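Local coordinates for protein RTX-adhesin (Marinomonas primoryensis, PDB 5IRB) that probably helps a giant calcium-binding adhesin hold its Antarctic bacterium to diatoms and ice, this piece being three beta-sandwich domains in tandem, at residues 107-116 and 186-196; 129-140 and 167-178. All coordinates share one frame; numbering follows the deposited sequence.

Contact 1 (107-116 and 186-196); sequences KTSSRATIRV and VSVTGQDSAGN. With CA (calcium ion), chain I.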
loop_
_atom_site.group_PDB
_atom_site.type_symbol
_atom_site.label_atom_id
_atom_site.label_comp_id
_atom_site.label_asym_id
_atom_site.label_seq_id
_atom_site.Cartn_x
_atom_site.Cartn_y
_atom_site.Cartn_z
ATOM N N LYS A 107 -19.212 19.589 -0.342
ATOM C CA LYS A 107 -18.224 18.532 -0.114
ATOM C C LYS A 107 -18.502 17.397 -1.077
ATOM O O LYS A 107 -19.246 16.477 -0.758
ATOM C CB LYS A 107 -18.292 18.034 1.331
ATOM C CG LYS A 107 -17.185 17.052 1.749
ATOM C CD LYS A 107 -15.788 17.636 1.675
ATOM C CE LYS A 107 -14.745 16.590 2.106
ATOM N NZ LYS A 107 -15.027 16.090 3.492
ATOM N N THR A 108 -17.922 17.476 -2.268
ATOM C CA THR A 108 -18.263 16.528 -3.305
ATOM C C THR A 108 -17.193 15.464 -3.553
ATOM O O THR A 108 -17.431 14.522 -4.304
ATOM C CB THR A 108 -18.501 17.260 -4.620
ATOM O OG1 THR A 108 -17.344 18.056 -4.899
ATOM C CG2 THR A 108 -19.736 18.175 -4.525
ATOM N N SER A 109 -16.029 15.609 -2.927
ATOM C CA SER A 109 -15.064 14.516 -2.885
ATOM C C SER A 109 -14.130 14.601 -1.686
ATOM O O SER A 109 -14.143 15.575 -0.934
ATOM C CB SER A 109 -14.240 14.466 -4.175
ATOM O OG SER A 109 -13.519 15.668 -4.355
ATOM N N SER A 110 -13.328 13.552 -1.513
ATOM C CA SER A 110 -12.368 13.469 -0.424
ATOM C C SER A 110 -11.131 12.779 -0.978
ATOM O O SER A 110 -11.181 12.185 -2.054
ATOM C CB SER A 110 -12.923 12.722 0.787
ATOM O OG SER A 110 -13.787 13.563 1.541
ATOM N N ARG A 111 -10.016 12.893 -0.275
ATOM C CA ARG A 111 -8.768 12.324 -0.784
ATOM C C ARG A 111 -8.273 11.266 0.168
ATOM O O ARG A 111 -8.266 11.456 1.388
ATOM C CB ARG A 111 -7.697 13.392 -0.960
ATOM C CG ARG A 111 -8.067 14.479 -1.963
ATOM C CD ARG A 111 -7.224 15.736 -1.732
ATOM N NE ARG A 111 -5.867 15.451 -2.179
ATOM C CZ ARG A 111 -4.752 15.921 -1.624
ATOM N NH1 ARG A 111 -4.801 16.756 -0.583
ATOM N NH2 ARG A 111 -3.579 15.564 -2.139
ATOM N N ALA A 112 -7.847 10.149 -0.406
ATOM C CA ALA A 112 -7.328 9.030 0.368
ATOM C C ALA A 112 -5.970 8.634 -0.195
ATOM O O ALA A 112 -5.791 8.559 -1.413
ATOM C CB ALA A 112 -8.271 7.859 0.314
ATOM N N THR A 113 -5.013 8.390 0.693
ATOM C CA THR A 113 -3.707 7.930 0.250
ATOM C C THR A 113 -3.432 6.539 0.830
ATOM O O THR A 113 -4.046 6.132 1.813
ATOM C CB THR A 113 -2.578 8.882 0.663
ATOM O OG1 THR A 113 -2.518 8.986 2.092
ATOM C CG2 THR A 113 -2.762 10.284 0.033
ATOM N N ILE A 114 -2.436 5.853 0.261
ATOM C CA ILE A 114 -2.000 4.547 0.783
ATOM C C ILE A 114 -0.518 4.385 0.444
ATOM O O ILE A 114 -0.064 4.815 -0.615
ATOM C CB ILE A 114 -2.854 3.382 0.215
ATOM C CG1 ILE A 114 -2.433 2.030 0.813
ATOM C CG2 ILE A 114 -2.822 3.382 -1.302
ATOM C CD1 ILE A 114 -3.458 0.920 0.609
ATOM N N ARG A 115 0.248 3.867 1.398
ATOM C CA ARG A 115 1.612 3.436 1.097
ATOM C C ARG A 115 1.788 1.959 1.501
ATOM O O ARG A 115 1.095 1.445 2.394
ATOM C CB ARG A 115 2.643 4.326 1.810
ATOM C CG ARG A 115 2.622 4.199 3.326
ATOM C CD ARG A 115 3.484 5.242 4.025
ATOM N NE ARG A 115 3.897 4.800 5.362
ATOM C CZ ARG A 115 3.601 5.425 6.507
ATOM N NH1 ARG A 115 4.039 4.926 7.660
ATOM N NH2 ARG A 115 2.884 6.545 6.508
ATOM N N VAL A 116 2.728 1.297 0.834
ATOM C CA VAL A 116 3.086 -0.090 1.105
ATOM C C VAL A 116 4.566 -0.174 1.485
ATOM O O VAL A 116 5.428 0.360 0.781
ATOM C CB VAL A 116 2.806 -0.995 -0.100
ATOM C CG1 VAL A 116 3.177 -2.452 0.214
ATOM C CG2 VAL A 116 1.342 -0.900 -0.494
ATOM N N VAL A 186 -2.029 -1.712 -4.902
ATOM C CA VAL A 186 -2.736 -1.806 -3.632
ATOM C C VAL A 186 -3.695 -0.623 -3.498
ATOM O O VAL A 186 -3.298 0.514 -3.748
ATOM C CB VAL A 186 -1.758 -1.810 -2.453
ATOM C CG1 VAL A 186 -2.492 -1.979 -1.154
ATOM C CG2 VAL A 186 -0.766 -2.971 -2.625
ATOM N N SER A 187 -4.944 -0.880 -3.114
ATOM C CA SER A 187 -5.929 0.200 -2.989
ATOM C C SER A 187 -6.621 0.238 -1.656
ATOM O O SER A 187 -6.789 -0.800 -0.999
ATOM C CB SER A 187 -7.017 0.070 -4.046
ATOM O OG SER A 187 -6.474 0.129 -5.340
ATOM N N VAL A 188 -7.125 1.424 -1.325
ATOM C CA VAL A 188 -7.938 1.612 -0.146
ATOM C C VAL A 188 -9.211 2.267 -0.652
ATOM O O VAL A 188 -9.172 3.224 -1.418
ATOM C CB VAL A 188 -7.255 2.484 0.963
ATOM C CG1 VAL A 188 -6.829 3.872 0.460
ATOM C CG2 VAL A 188 -8.195 2.635 2.146
ATOM N N THR A 189 -10.350 1.728 -0.249
ATOM C CA THR A 189 -11.607 2.317 -0.636
ATOM C C THR A 189 -12.469 2.572 0.599
ATOM O O THR A 189 -12.332 1.894 1.615
ATOM C CB THR A 189 -12.337 1.396 -1.617
ATOM O OG1 THR A 189 -12.591 0.153 -0.954
ATOM C CG2 THR A 189 -11.451 1.101 -2.827
ATOM N N GLY A 190 -13.354 3.550 0.504
ATOM C CA GLY A 190 -14.259 3.834 1.594
ATOM C C GLY A 190 -15.199 4.968 1.254
ATOM O O GLY A 190 -15.352 5.315 0.088
ATOM N N GLN A 191 -15.764 5.596 2.275
ATOM C CA GLN A 191 -16.741 6.657 2.053
ATOM C C GLN A 191 -16.549 7.796 3.043
ATOM O O GLN A 191 -16.368 7.548 4.225
ATOM C CB GLN A 191 -18.131 6.059 2.212
ATOM C CG GLN A 191 -19.186 6.572 1.308
ATOM C CD GLN A 191 -20.478 5.808 1.509
ATOM O OE1 GLN A 191 -21.352 6.225 2.274
ATOM N NE2 GLN A 191 -20.592 4.660 0.845
ATOM N N ASP A 192 -16.604 9.041 2.591
ATOM C CA ASP A 192 -16.376 10.132 3.522
ATOM C C ASP A 192 -17.655 10.459 4.308
ATOM O O ASP A 192 -18.690 9.840 4.072
ATOM C CB ASP A 192 -15.784 11.351 2.783
ATOM C CG ASP A 192 -16.779 12.088 1.872
ATOM O OD1 ASP A 192 -18.024 11.870 1.924
ATOM O OD2 ASP A 192 -16.265 12.912 1.069
ATOM N N SER A 193 -17.589 11.403 5.241
ATOM C CA SER A 193 -18.753 11.686 6.095
ATOM C C SER A 193 -19.949 12.258 5.336
ATOM O O SER A 193 -21.077 12.245 5.846
ATOM C CB SER A 193 -18.392 12.664 7.217
ATOM O OG SER A 193 -18.006 13.920 6.682
ATOM N N ALA A 194 -19.712 12.785 4.140
ATOM C CA ALA A 194 -20.815 13.281 3.313
ATOM C C ALA A 194 -21.349 12.202 2.389
ATOM O O ALA A 194 -22.258 12.455 1.614
ATOM C CB ALA A 194 -20.378 14.490 2.509
ATOM N N GLY A 195 -20.775 11.005 2.444
ATOM C CA GLY A 195 -21.253 9.915 1.611
ATOM C C GLY A 195 -20.514 9.733 0.285
ATOM O O GLY A 195 -20.875 8.867 -0.521
ATOM N N ASN A 196 -19.462 10.511 0.041
ATOM C CA ASN A 196 -18.792 10.368 -1.231
ATOM C C ASN A 196 -17.861 9.179 -1.156
ATOM O O ASN A 196 -17.077 9.050 -0.201
ATOM C CB ASN A 196 -17.990 11.618 -1.584
ATOM C CG ASN A 196 -18.845 12.861 -1.626
ATOM O OD1 ASN A 196 -19.866 12.917 -2.331
ATOM N ND2 ASN A 196 -18.440 13.870 -0.865
HETATM CA CA CA I . -16.262 6.516 6.179
HETATM O O HOH W 1 -15.286 4.804 4.766
HETATM O O HOH W 2 -16.668 8.809 7.395
HETATM O O HOH W 3 -18.310 5.149 5.886
HETATM O O HOH W 4 -15.324 5.680 7.964
HETATM O O HOH W 5 -14.112 7.577 6.089
#

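Contact 2 (129-140 and 167-178); sequences ESNSTITVSGRV and KTWSVGVSGSDL. With CA (calcium ion), chain F.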
loop_
_atom_site.group_PDB
_atom_site.type_symbol
_atom_site.label_atom_id
_atom_site.label_comp_id
_atom_site.label_asym_id
_atom_site.label_seq_id
_atom_site.Cartn_x
_atom_site.Cartn_y
_atom_site.Cartn_z
ATOM N N GLU A 129 11.827 -17.296 1.458
ATOM C CA GLU A 129 10.672 -16.430 1.662
ATOM C C GLU A 129 9.596 -16.805 0.653
ATOM O O GLU A 129 8.401 -16.709 0.934
ATOM C CB GLU A 129 11.087 -14.958 1.521
ATOM C CG GLU A 129 11.952 -14.425 2.695
ATOM C CD GLU A 129 12.725 -13.133 2.352
ATOM O OE1 GLU A 129 12.987 -12.916 1.144
ATOM O OE2 GLU A 129 13.056 -12.340 3.282
ATOM N N SER A 130 10.028 -17.299 -0.500
ATOM C CA SER A 130 9.112 -17.688 -1.558
ATOM C C SER A 130 8.328 -18.940 -1.209
ATOM O O SER A 130 7.344 -19.250 -1.874
ATOM C CB SER A 130 9.877 -17.923 -2.850
ATOM O OG SER A 130 10.483 -19.199 -2.813
ATOM N N ASN A 131 8.749 -19.662 -0.175
ATOM C CA ASN A 131 7.993 -20.831 0.267
ATOM C C ASN A 131 7.355 -20.608 1.626
ATOM O O ASN A 131 7.095 -21.570 2.358
ATOM C CB ASN A 131 8.889 -22.073 0.331
ATOM C CG ASN A 131 9.300 -22.569 -1.043
ATOM O OD1 ASN A 131 8.491 -23.129 -1.790
ATOM N ND2 ASN A 131 10.574 -22.377 -1.378
ATOM N N SER A 132 7.097 -19.340 1.953
ATOM C CA SER A 132 6.571 -18.986 3.253
ATOM C C SER A 132 5.442 -17.988 3.119
ATOM O O SER A 132 5.183 -17.456 2.042
ATOM C CB SER A 132 7.649 -18.369 4.136
ATOM O OG SER A 132 8.690 -19.298 4.409
ATOM N N THR A 133 4.830 -17.674 4.245
ATOM C CA THR A 133 3.894 -16.561 4.290
ATOM C C THR A 133 4.680 -15.275 4.501
ATOM O O THR A 133 5.470 -15.182 5.434
ATOM C CB THR A 133 2.864 -16.759 5.397
ATOM O OG1 THR A 133 2.058 -17.893 5.076
ATOM C CG2 THR A 133 1.959 -15.494 5.532
ATOM N N ILE A 134 4.450 -14.275 3.657
ATOM C CA ILE A 134 5.100 -12.982 3.812
ATOM C C ILE A 134 4.057 -11.885 4.127
ATOM O O ILE A 134 3.038 -11.789 3.451
ATOM C CB ILE A 134 5.866 -12.593 2.544
ATOM C CG1 ILE A 134 7.025 -13.562 2.282
ATOM C CG2 ILE A 134 6.404 -11.192 2.636
ATOM C CD1 ILE A 134 7.558 -13.433 0.871
ATOM N N THR A 135 4.321 -11.096 5.165
ATOM C CA THR A 135 3.460 -9.976 5.542
ATOM C C THR A 135 3.572 -8.799 4.579
ATOM O O THR A 135 4.669 -8.260 4.356
ATOM C CB THR A 135 3.802 -9.426 6.934
ATOM O OG1 THR A 135 3.659 -10.449 7.918
ATOM C CG2 THR A 135 2.853 -8.239 7.281
ATOM N N VAL A 136 2.444 -8.386 4.011
ATOM C CA VAL A 136 2.422 -7.146 3.254
ATOM C C VAL A 136 1.698 -6.125 4.103
ATOM O O VAL A 136 0.572 -6.363 4.542
ATOM C CB VAL A 136 1.725 -7.310 1.892
ATOM C CG1 VAL A 136 1.709 -5.977 1.142
ATOM C CG2 VAL A 136 2.453 -8.370 1.061
ATOM N N SER A 137 2.343 -4.990 4.355
ATOM C CA SER A 137 1.782 -4.009 5.277
ATOM C C SER A 137 2.006 -2.592 4.763
ATOM O O SER A 137 2.759 -2.361 3.812
ATOM C CB SER A 137 2.380 -4.185 6.684
ATOM O OG SER A 137 3.757 -3.789 6.724
ATOM N N GLY A 138 1.347 -1.642 5.405
ATOM C CA GLY A 138 1.419 -0.262 4.973
ATOM C C GLY A 138 0.576 0.589 5.883
ATOM O O GLY A 138 0.213 0.161 6.978
ATOM N N ARG A 139 0.284 1.811 5.440
ATOM C CA ARG A 139 -0.578 2.699 6.200
ATOM C C ARG A 139 -1.475 3.416 5.197
ATOM O O ARG A 139 -1.183 3.418 4.013
ATOM C CB ARG A 139 0.262 3.671 7.034
ATOM C CG ARG A 139 -0.498 4.354 8.182
ATOM C CD ARG A 139 0.286 5.553 8.692
ATOM N NE ARG A 139 -0.400 6.302 9.749
ATOM C CZ ARG A 139 -1.409 7.159 9.548
ATOM N NH1 ARG A 139 -1.881 7.353 8.318
ATOM N NH2 ARG A 139 -1.964 7.818 10.578
ATOM N N VAL A 140 -2.567 4.016 5.657
ATOM C CA VAL A 140 -3.380 4.863 4.776
ATOM C C VAL A 140 -3.349 6.290 5.325
ATOM O O VAL A 140 -2.982 6.509 6.485
ATOM C CB VAL A 140 -4.828 4.346 4.634
ATOM C CG1 VAL A 140 -4.849 2.970 3.969
ATOM C CG2 VAL A 140 -5.506 4.271 5.976
ATOM N N LYS A 167 -4.666 3.281 11.575
ATOM C CA LYS A 167 -4.535 3.502 10.126
ATOM C C LYS A 167 -3.436 2.676 9.445
ATOM O O LYS A 167 -3.200 2.822 8.248
ATOM C CB LYS A 167 -4.339 4.988 9.788
ATOM C CG LYS A 167 -5.531 5.904 10.201
ATOM C CD LYS A 167 -5.594 7.078 9.226
ATOM C CE LYS A 167 -6.772 7.976 9.459
ATOM N NZ LYS A 167 -6.703 9.134 8.529
ATOM N N THR A 168 -2.788 1.784 10.184
ATOM C CA THR A 168 -1.974 0.772 9.533
ATOM C C THR A 168 -2.843 -0.393 9.085
ATOM O O THR A 168 -4.049 -0.446 9.388
ATOM C CB THR A 168 -0.857 0.245 10.445
ATOM O OG1 THR A 168 -1.436 -0.454 11.549
ATOM C CG2 THR A 168 0.009 1.408 10.949
ATOM N N TRP A 169 -2.247 -1.273 8.283
ATOM C CA TRP A 169 -2.928 -2.458 7.796
ATOM C C TRP A 169 -1.857 -3.494 7.494
ATOM O O TRP A 169 -0.735 -3.129 7.177
ATOM C CB TRP A 169 -3.773 -2.173 6.552
ATOM C CG TRP A 169 -3.037 -1.557 5.416
ATOM C CD1 TRP A 169 -2.929 -0.214 5.120
ATOM C CD2 TRP A 169 -2.265 -2.241 4.437
ATOM N NE1 TRP A 169 -2.154 -0.030 3.996
ATOM C CE2 TRP A 169 -1.710 -1.277 3.558
ATOM C CE3 TRP A 169 -1.968 -3.598 4.201
ATOM C CZ2 TRP A 169 -0.891 -1.604 2.475
ATOM C CZ3 TRP A 169 -1.148 -3.935 3.118
ATOM C CH2 TRP A 169 -0.625 -2.947 2.273
ATOM N N SER A 170 -2.195 -4.774 7.574
ATOM C CA SER A 170 -1.276 -5.788 7.073
ATOM C C SER A 170 -2.053 -7.018 6.696
ATOM O O SER A 170 -3.144 -7.256 7.210
ATOM C CB SER A 170 -0.213 -6.143 8.116
ATOM O OG SER A 170 -0.815 -6.745 9.247
ATOM N N VAL A 171 -1.482 -7.810 5.800
ATOM C CA VAL A 171 -2.128 -9.044 5.388
ATOM C C VAL A 171 -1.055 -10.057 4.950
ATOM O O VAL A 171 -0.040 -9.688 4.336
ATOM C CB VAL A 171 -3.151 -8.780 4.258
ATOM C CG1 VAL A 171 -2.478 -8.254 3.017
ATOM C CG2 VAL A 171 -3.954 -10.026 3.950
ATOM N N GLY A 172 -1.267 -11.313 5.317
ATOM C CA GLY A 172 -0.361 -12.392 4.960
ATOM C C GLY A 172 -0.551 -12.792 3.510
ATOM O O GLY A 172 -1.664 -13.056 3.071
ATOM N N VAL A 173 0.532 -12.808 2.753
ATOM C CA VAL A 173 0.471 -13.143 1.333
ATOM C C VAL A 173 1.396 -14.347 1.102
ATOM O O VAL A 173 2.414 -14.473 1.762
ATOM C CB VAL A 173 0.896 -11.938 0.471
ATOM C CG1 VAL A 173 1.185 -12.335 -0.982
ATOM C CG2 VAL A 173 -0.172 -10.810 0.568
ATOM N N SER A 174 1.042 -15.229 0.181
ATOM C CA SER A 174 1.897 -16.372 -0.093
ATOM C C SER A 174 3.152 -15.955 -0.871
ATOM O O SER A 174 3.078 -15.261 -1.887
ATOM C CB SER A 174 1.126 -17.443 -0.850
ATOM O OG SER A 174 1.064 -17.113 -2.221
ATOM N N GLY A 175 4.309 -16.358 -0.350
ATOM C CA GLY A 175 5.589 -16.179 -1.024
ATOM C C GLY A 175 5.613 -16.529 -2.500
ATOM O O GLY A 175 6.265 -15.853 -3.292
ATOM N N SER A 176 4.906 -17.579 -2.886
ATOM C CA SER A 176 4.950 -17.992 -4.282
ATOM C C SER A 176 4.222 -17.012 -5.200
ATOM O O SER A 176 4.640 -16.831 -6.345
ATOM C CB SER A 176 4.376 -19.403 -4.445
ATOM O OG SER A 176 3.202 -19.578 -3.671
ATOM N N ASP A 177 3.156 -16.365 -4.714
ATOM C CA ASP A 177 2.556 -15.292 -5.506
ATOM C C ASP A 177 3.528 -14.136 -5.644
ATOM O O ASP A 177 3.726 -13.606 -6.732
ATOM C CB ASP A 177 1.220 -14.805 -4.905
ATOM C CG ASP A 177 0.130 -15.852 -5.007
ATOM O OD1 ASP A 177 0.165 -16.644 -5.981
ATOM O OD2 ASP A 177 -0.750 -15.886 -4.123
ATOM N N LEU A 178 4.153 -13.756 -4.542
ATOM C CA LEU A 178 5.105 -12.657 -4.570
ATOM C C LEU A 178 6.324 -13.004 -5.419
ATOM O O LEU A 178 6.903 -12.126 -6.051
ATOM C CB LEU A 178 5.525 -12.272 -3.145
ATOM C CG LEU A 178 4.417 -11.561 -2.340
ATOM C CD1 LEU A 178 4.709 -11.521 -0.841
ATOM C CD2 LEU A 178 4.209 -10.143 -2.868
HETATM CA CA CA F . 14.017 -10.654 1.700
HETATM O O HOH W 6 4.572 -19.876 -0.569
HETATM O O HOH W 7 14.495 -10.387 3.600
HETATM O O HOH W 8 16.345 -11.402 1.036
#

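Contact 1 (107-116 and 186-196)
Asp192 reaches across to Ser110 where the two sheets of the middle beta-sandwich come together near the preceding domain. Strand 112-116 belongs to one sheet and strand 186-191 to the other, running at 149° to each other. From the backbone outward, Asp192 CB already lies 3.2 Å from Ser110 OG. With chi1 at 72°, CG sits between the backbone N and the carbonyl carbon, which folds the carboxylate back over its own type I turn, Asp192 to Gly195. There OD1 takes the backbone N of Asn196 at 2.7 Å, from above the carboxylate plane, plus a weak bond from Ala194 N. OD2 faces the other segment: its anti lone pair receives Ser110 OG at 2.6 Å, while its syn lone pair receives Asn196 ND2 at 3.1 Å. The buried carboxylate is thus fixed in rotation, and the amine of Lys107, near but short of a salt bridge, probably favours its negative charge.

Asn196 ND2 also donates to Lys107 O at 2.7 Å, arriving 44° out of the carbonyl plane. Asn196 OD1 bonds to Ala23 N and Ala194 O to Asn22 ND2, so the turn docks onto the domain before it. Farther along, the sandwich interior closes: Ile114 crosses Val186 at about a right angle, Ile114 CD1 lying 3.5 Å from Val186 CG1, and Val116 CG2 rests on Val186 CG2. Where strand 186-191 ends, Gln191 O binds a calcium ion at 2.2 Å, and five waters are its other ligands, one of which accepts from Gln191 N.

Contact 2 (129-140 and 167-178)
The indole of Trp169 lies flat against Gly138 in an antiparallel pair of strands, 133-140 and 168-174, from the three-stranded sheet of an immunoglobulin-like beta-sandwich. On one ring face Gly138 N stands 3.5 Å above the centre of the plane, with Ser137 C nearer the rim and Gly138 CA making a CH-pi contact 4.0 Å from the five-membered ring centroid. Having no CB, Gly138 lets the ring settle on bare backbone. Val136 O and Val140 CG1 meet the indole obliquely. Chi1 of 55° swings the ring over the neighbouring strand, and Ile114, Val150, Met152 and Thr161 also touch it in the sandwich interior. The second flat group, the Arg139 guanidinium, carries Lys167 CB 3.6 Å above its centre; the amine of Lys167 goes on to Ala144 O.

Between the strands, Ile134 with Val173, Val136 with Val171 and Gly138 with Trp169 each exchange two backbone hydrogen bonds, and Val140 N adds one to Lys167 O. Val136 lies alongside Trp169, pointing the same way, and brings CG1 to the six-membered ring; its other methyl, CG2, meets Val173 CG2 at 3.6 Å. Helix 175-178 covers the far end, Leu178 CD1 resting 3.7 Å from Ile134 CB. Ser174 is the N-cap, its OG weakly accepting from Asp177 N. Gly175 fits tightly under the turn before strand 133-140: its N bonds to Ser132 O at 2.8 Å, and its CA makes a CA-H...O contact with Glu129 O. From that turn Glu129 extends to a calcium ion shared with Thr120, Asp122, Val124 and two waters, binding it through both OE1 and OE2 at 2.5 Å.

How the contacts relate
Contacts 1 and 2 lie in the same middle domain, their centres about 23 Å apart. In sequence, 129-140 and 167-178 are nested within the loop that contact 1 closes, and helix 175-180 is followed by strand 183-191. Strands 112-116 and 133-142 are neighbours in one sheet, where Arg115 N probably bonds to Arg139 O at 3.0 Å. Contact 2 pairs two of the three strands of that sheet, and contact 1, through the third, joins it to the five-stranded sheet opposite; Trp169 touches both strands of contact 1. Contact 1 also reaches the preceding domain, and contact 2 carries a calcium-bound turn, both consistent with a calcium-stabilised string of domains.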